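Side-chain contact in sorbitol dehydrogenase (Gluconobacter oxydans, PDB 5ITG), which probably oxidises D-sorbitol to L-sorbose with NADP as the coenzyme: residues D229-T234 with K364-Q369. Numbering follows the deposited sequence.
Sequences DRITPT and KAMSDQ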
ATOM      1  N   ASP A 229      -5.072   0.374  -2.143  1.00 19.66           N
ATOM      2  CA  ASP A 229      -5.143   1.239  -0.972  1.00 24.11           C
ATOM      3  C   ASP A 229      -5.764   0.426   0.181  1.00 25.27           C
ATOM      4  O   ASP A 229      -5.699  -0.801   0.191  1.00 32.82           O
ATOM      5  CB  ASP A 229      -5.988   2.484  -1.286  1.00 25.01           C
ATOM      6  CG  ASP A 229      -5.453   3.757  -0.616  1.00 26.60           C
ATOM      7  OD1 ASP A 229      -4.747   3.656   0.409  1.00 23.54           O
ATOM      8  OD2 ASP A 229      -5.758   4.868  -1.108  1.00 27.32           O
ATOM      9  N   ARG A 230      -6.330   1.123   1.150  1.00 24.22           N
ATOM     10  CA  ARG A 230      -6.985   0.556   2.333  1.00 19.54           C
ATOM     11  C   ARG A 230      -6.116   0.330   3.555  1.00 18.75           C
ATOM     12  O   ARG A 230      -5.394  -0.668   3.672  1.00 15.35           O
ATOM     13  CB  ARG A 230      -7.756  -0.735   2.032  1.00 17.26           C
ATOM     14  CG  ARG A 230      -8.678  -1.071   3.206  1.00 17.84           C
ATOM     15  CD  ARG A 230      -9.696  -2.160   2.930  1.00 19.41           C
ATOM     16  NE  ARG A 230     -10.995  -1.761   3.463  1.00 19.01           N
ATOM     17  CZ  ARG A 230     -12.099  -2.501   3.415  1.00 19.40           C
ATOM     18  NH1 ARG A 230     -12.082  -3.706   2.865  1.00 18.15           N
ATOM     19  NH2 ARG A 230     -13.230  -2.016   3.901  1.00 21.59           N
ATOM     20  N   ILE A 231      -6.209   1.275   4.478  1.00 17.27           N
ATOM     21  CA  ILE A 231      -5.454   1.209   5.717  1.00 17.54           C
ATOM     22  C   ILE A 231      -5.955   0.025   6.525  1.00 17.48           C
ATOM     23  O   ILE A 231      -7.146  -0.081   6.819  1.00 16.04           O
ATOM     24  CB  ILE A 231      -5.636   2.498   6.536  1.00 21.14           C
ATOM     25  CG1 ILE A 231      -5.280   3.717   5.673  1.00 21.36           C
ATOM     26  CG2 ILE A 231      -4.780   2.442   7.795  1.00 21.10           C
ATOM     27  CD1 ILE A 231      -3.895   3.673   5.074  1.00 24.27           C
ATOM     28  N   THR A 232      -5.034  -0.867   6.869  1.00 16.54           N
ATOM     29  CA  THR A 232      -5.337  -2.066   7.640  1.00 19.24           C
ATOM     30  C   THR A 232      -4.190  -2.186   8.638  1.00 20.58           C
ATOM     31  O   THR A 232      -3.190  -2.845   8.366  1.00 20.50           O
ATOM     32  CB  THR A 232      -5.366  -3.299   6.725  1.00 20.08           C
ATOM     33  OG1 THR A 232      -6.219  -3.025   5.605  1.00 18.02           O
ATOM     34  CG2 THR A 232      -5.897  -4.518   7.479  1.00 17.16           C
ATOM     35  N   PRO A 233      -4.327  -1.536   9.806  1.00 21.14           N
ATOM     36  CA  PRO A 233      -3.346  -1.500  10.900  1.00 24.52           C
ATOM     37  C   PRO A 233      -2.964  -2.850  11.491  1.00 26.36           C
ATOM     38  O   PRO A 233      -3.691  -3.834  11.355  1.00 23.61           O
ATOM     39  CB  PRO A 233      -4.021  -0.606  11.946  1.00 25.17           C
ATOM     40  CG  PRO A 233      -4.969   0.236  11.137  1.00 26.22           C
ATOM     41  CD  PRO A 233      -5.535  -0.781  10.176  1.00 22.64           C
ATOM     42  N   THR A 234      -1.810  -2.880  12.150  1.00 28.46           N
ATOM     43  CA  THR A 234      -1.330  -4.089  12.799  1.00 29.65           C
ATOM     44  C   THR A 234      -2.346  -4.440  13.874  1.00 28.88           C
ATOM     45  O   THR A 234      -2.942  -3.550  14.467  1.00 29.20           O
ATOM     46  CB  THR A 234       0.028  -3.853  13.482  1.00 30.78           C
ATOM     47  OG1 THR A 234       1.013  -3.525  12.495  1.00 32.79           O
ATOM     48  CG2 THR A 234       0.464  -5.103  14.238  1.00 32.36           C
ATOM     49  N   LYS A 364     -10.748   8.680  13.000  1.00 25.77           N
ATOM     50  CA  LYS A 364      -9.999   8.562  14.245  1.00 29.84           C
ATOM     51  C   LYS A 364      -9.408   7.173  14.512  1.00 31.05           C
ATOM     52  O   LYS A 364      -8.289   7.057  15.022  1.00 31.93           O
ATOM     53  CB  LYS A 364     -10.867   9.020  15.431  1.00 30.63           C
ATOM     54  CG  LYS A 364     -11.313  10.475  15.313  1.00 31.45           C
ATOM     55  CD  LYS A 364     -11.960  10.993  16.596  1.00 33.99           C
ATOM     56  CE  LYS A 364     -10.928  11.261  17.692  1.00 35.95           C
ATOM     57  NZ  LYS A 364     -10.082  12.463  17.412  1.00 34.25           N
ATOM     58  N   ALA A 365     -10.133   6.119  14.157  1.00 32.52           N
ATOM     59  CA  ALA A 365      -9.627   4.764  14.384  1.00 33.81           C
ATOM     60  C   ALA A 365      -8.350   4.474  13.588  1.00 34.38           C
ATOM     61  O   ALA A 365      -7.531   3.655  13.999  1.00 34.69           O
ATOM     62  CB  ALA A 365     -10.704   3.739  14.028  1.00 34.20           C
HETATM   63  N   MSE A 366      -8.185   5.151  12.455  1.00 35.60           N
HETATM   64  CA  MSE A 366      -7.025   4.947  11.584  1.00 37.31           C
HETATM   65  C   MSE A 366      -5.878   5.909  11.851  1.00 37.34           C
HETATM   66  O   MSE A 366      -4.728   5.613  11.538  1.00 38.82           O
HETATM   67  CB  MSE A 366      -7.428   5.106  10.114  1.00 36.90           C
HETATM   68  CG  MSE A 366      -8.497   4.146   9.634  1.00 39.26           C
HETATM   69 SE   MSE A 366      -7.929   2.312   9.750  0.74 40.18          SE
HETATM   70  CE  MSE A 366      -9.162   1.708  11.104  1.00 37.69           C
ATOM     71  N   SER A 367      -6.204   7.065  12.416  1.00 37.72           N
ATOM     72  CA  SER A 367      -5.218   8.100  12.695  1.00 36.78           C
ATOM     73  C   SER A 367      -3.816   7.623  13.072  1.00 35.41           C
ATOM     74  O   SER A 367      -3.626   6.816  13.976  1.00 35.45           O
ATOM     75  CB  SER A 367      -5.736   9.045  13.777  1.00 37.09           C
ATOM     76  OG  SER A 367      -4.880  10.167  13.886  1.00 38.55           O
ATOM     77  N   ASP A 368      -2.836   8.153  12.354  1.00 33.70           N
ATOM     78  CA  ASP A 368      -1.444   7.835  12.577  1.00 32.26           C
ATOM     79  C   ASP A 368      -0.816   9.069  13.210  1.00 30.25           C
ATOM     80  O   ASP A 368      -1.481  10.096  13.359  1.00 27.68           O
ATOM     81  CB  ASP A 368      -0.776   7.502  11.239  1.00 35.24           C
ATOM     82  CG  ASP A 368       0.687   7.127  11.389  1.00 37.79           C
ATOM     83  OD1 ASP A 368       1.026   6.392  12.341  1.00 40.61           O
ATOM     84  OD2 ASP A 368       1.499   7.552  10.542  1.00 42.39           O
ATOM     85  N   GLN A 369       0.452   8.969  13.597  1.00 27.24           N
ATOM     86  CA  GLN A 369       1.136  10.103  14.200  1.00 26.11           C
ATOM     87  C   GLN A 369       1.682  11.024  13.117  1.00 23.22           C
ATOM     88  O   GLN A 369       2.177  10.567  12.089  1.00 21.52           O
ATOM     89  CB  GLN A 369       2.283   9.627  15.097  1.00 29.64           C
ATOM     90  CG  GLN A 369       1.836   8.936  16.384  1.00 32.40           C
ATOM     91  CD  GLN A 369       1.044   7.674  16.117  1.00 35.74           C
ATOM     92  OE1 GLN A 369       1.519   6.760  15.439  1.00 38.44           O
ATOM     93  NE2 GLN A 369      -0.175   7.613  16.655  1.00 37.47           N
TER
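I231 and M366 bring two irregular loops together, their CA atoms 7.1 Å apart; 229-234 comes after strand 226-228, whereas the loop 364-369 leads from helix 350-361 into helix 370-374, with Q369 as N-cap. M366, a selenomethionine, does the reaching for its loop. Its chain bends at chi2 (-62°) and again at chi3, which leaves the selenium, at the bend, as the touching atom. There it meets I231 CG2 at 3.7 Å, the two side chains sliding past one another in opposite directions. That methyl branch lies anti to the backbone N of I231, while CG1 leads away from M366. Next to it, on the same side of the selenium, comes the P233 ring, crossing the M366 side chain at about a right angle, with both CG and CD 3.9 Å from SE. The selenium also lies against the I231 carbonyl O, at 3.9 Å. T232, whose CB points away from M366's loop, donates from OG1 to the carbonyl O of R230 (3.2 Å), from above the carbonyl plane. D229 reaches across to R360 of helix 350-361 in a salt bridge that joins the Rossmann and C-terminal family regions, while K364 pairs with D318. Between the two loops themselves the contact is a small apolar touch at the surface, made through one selenomethionine side chain and dependent on shape rather than on directional bonds.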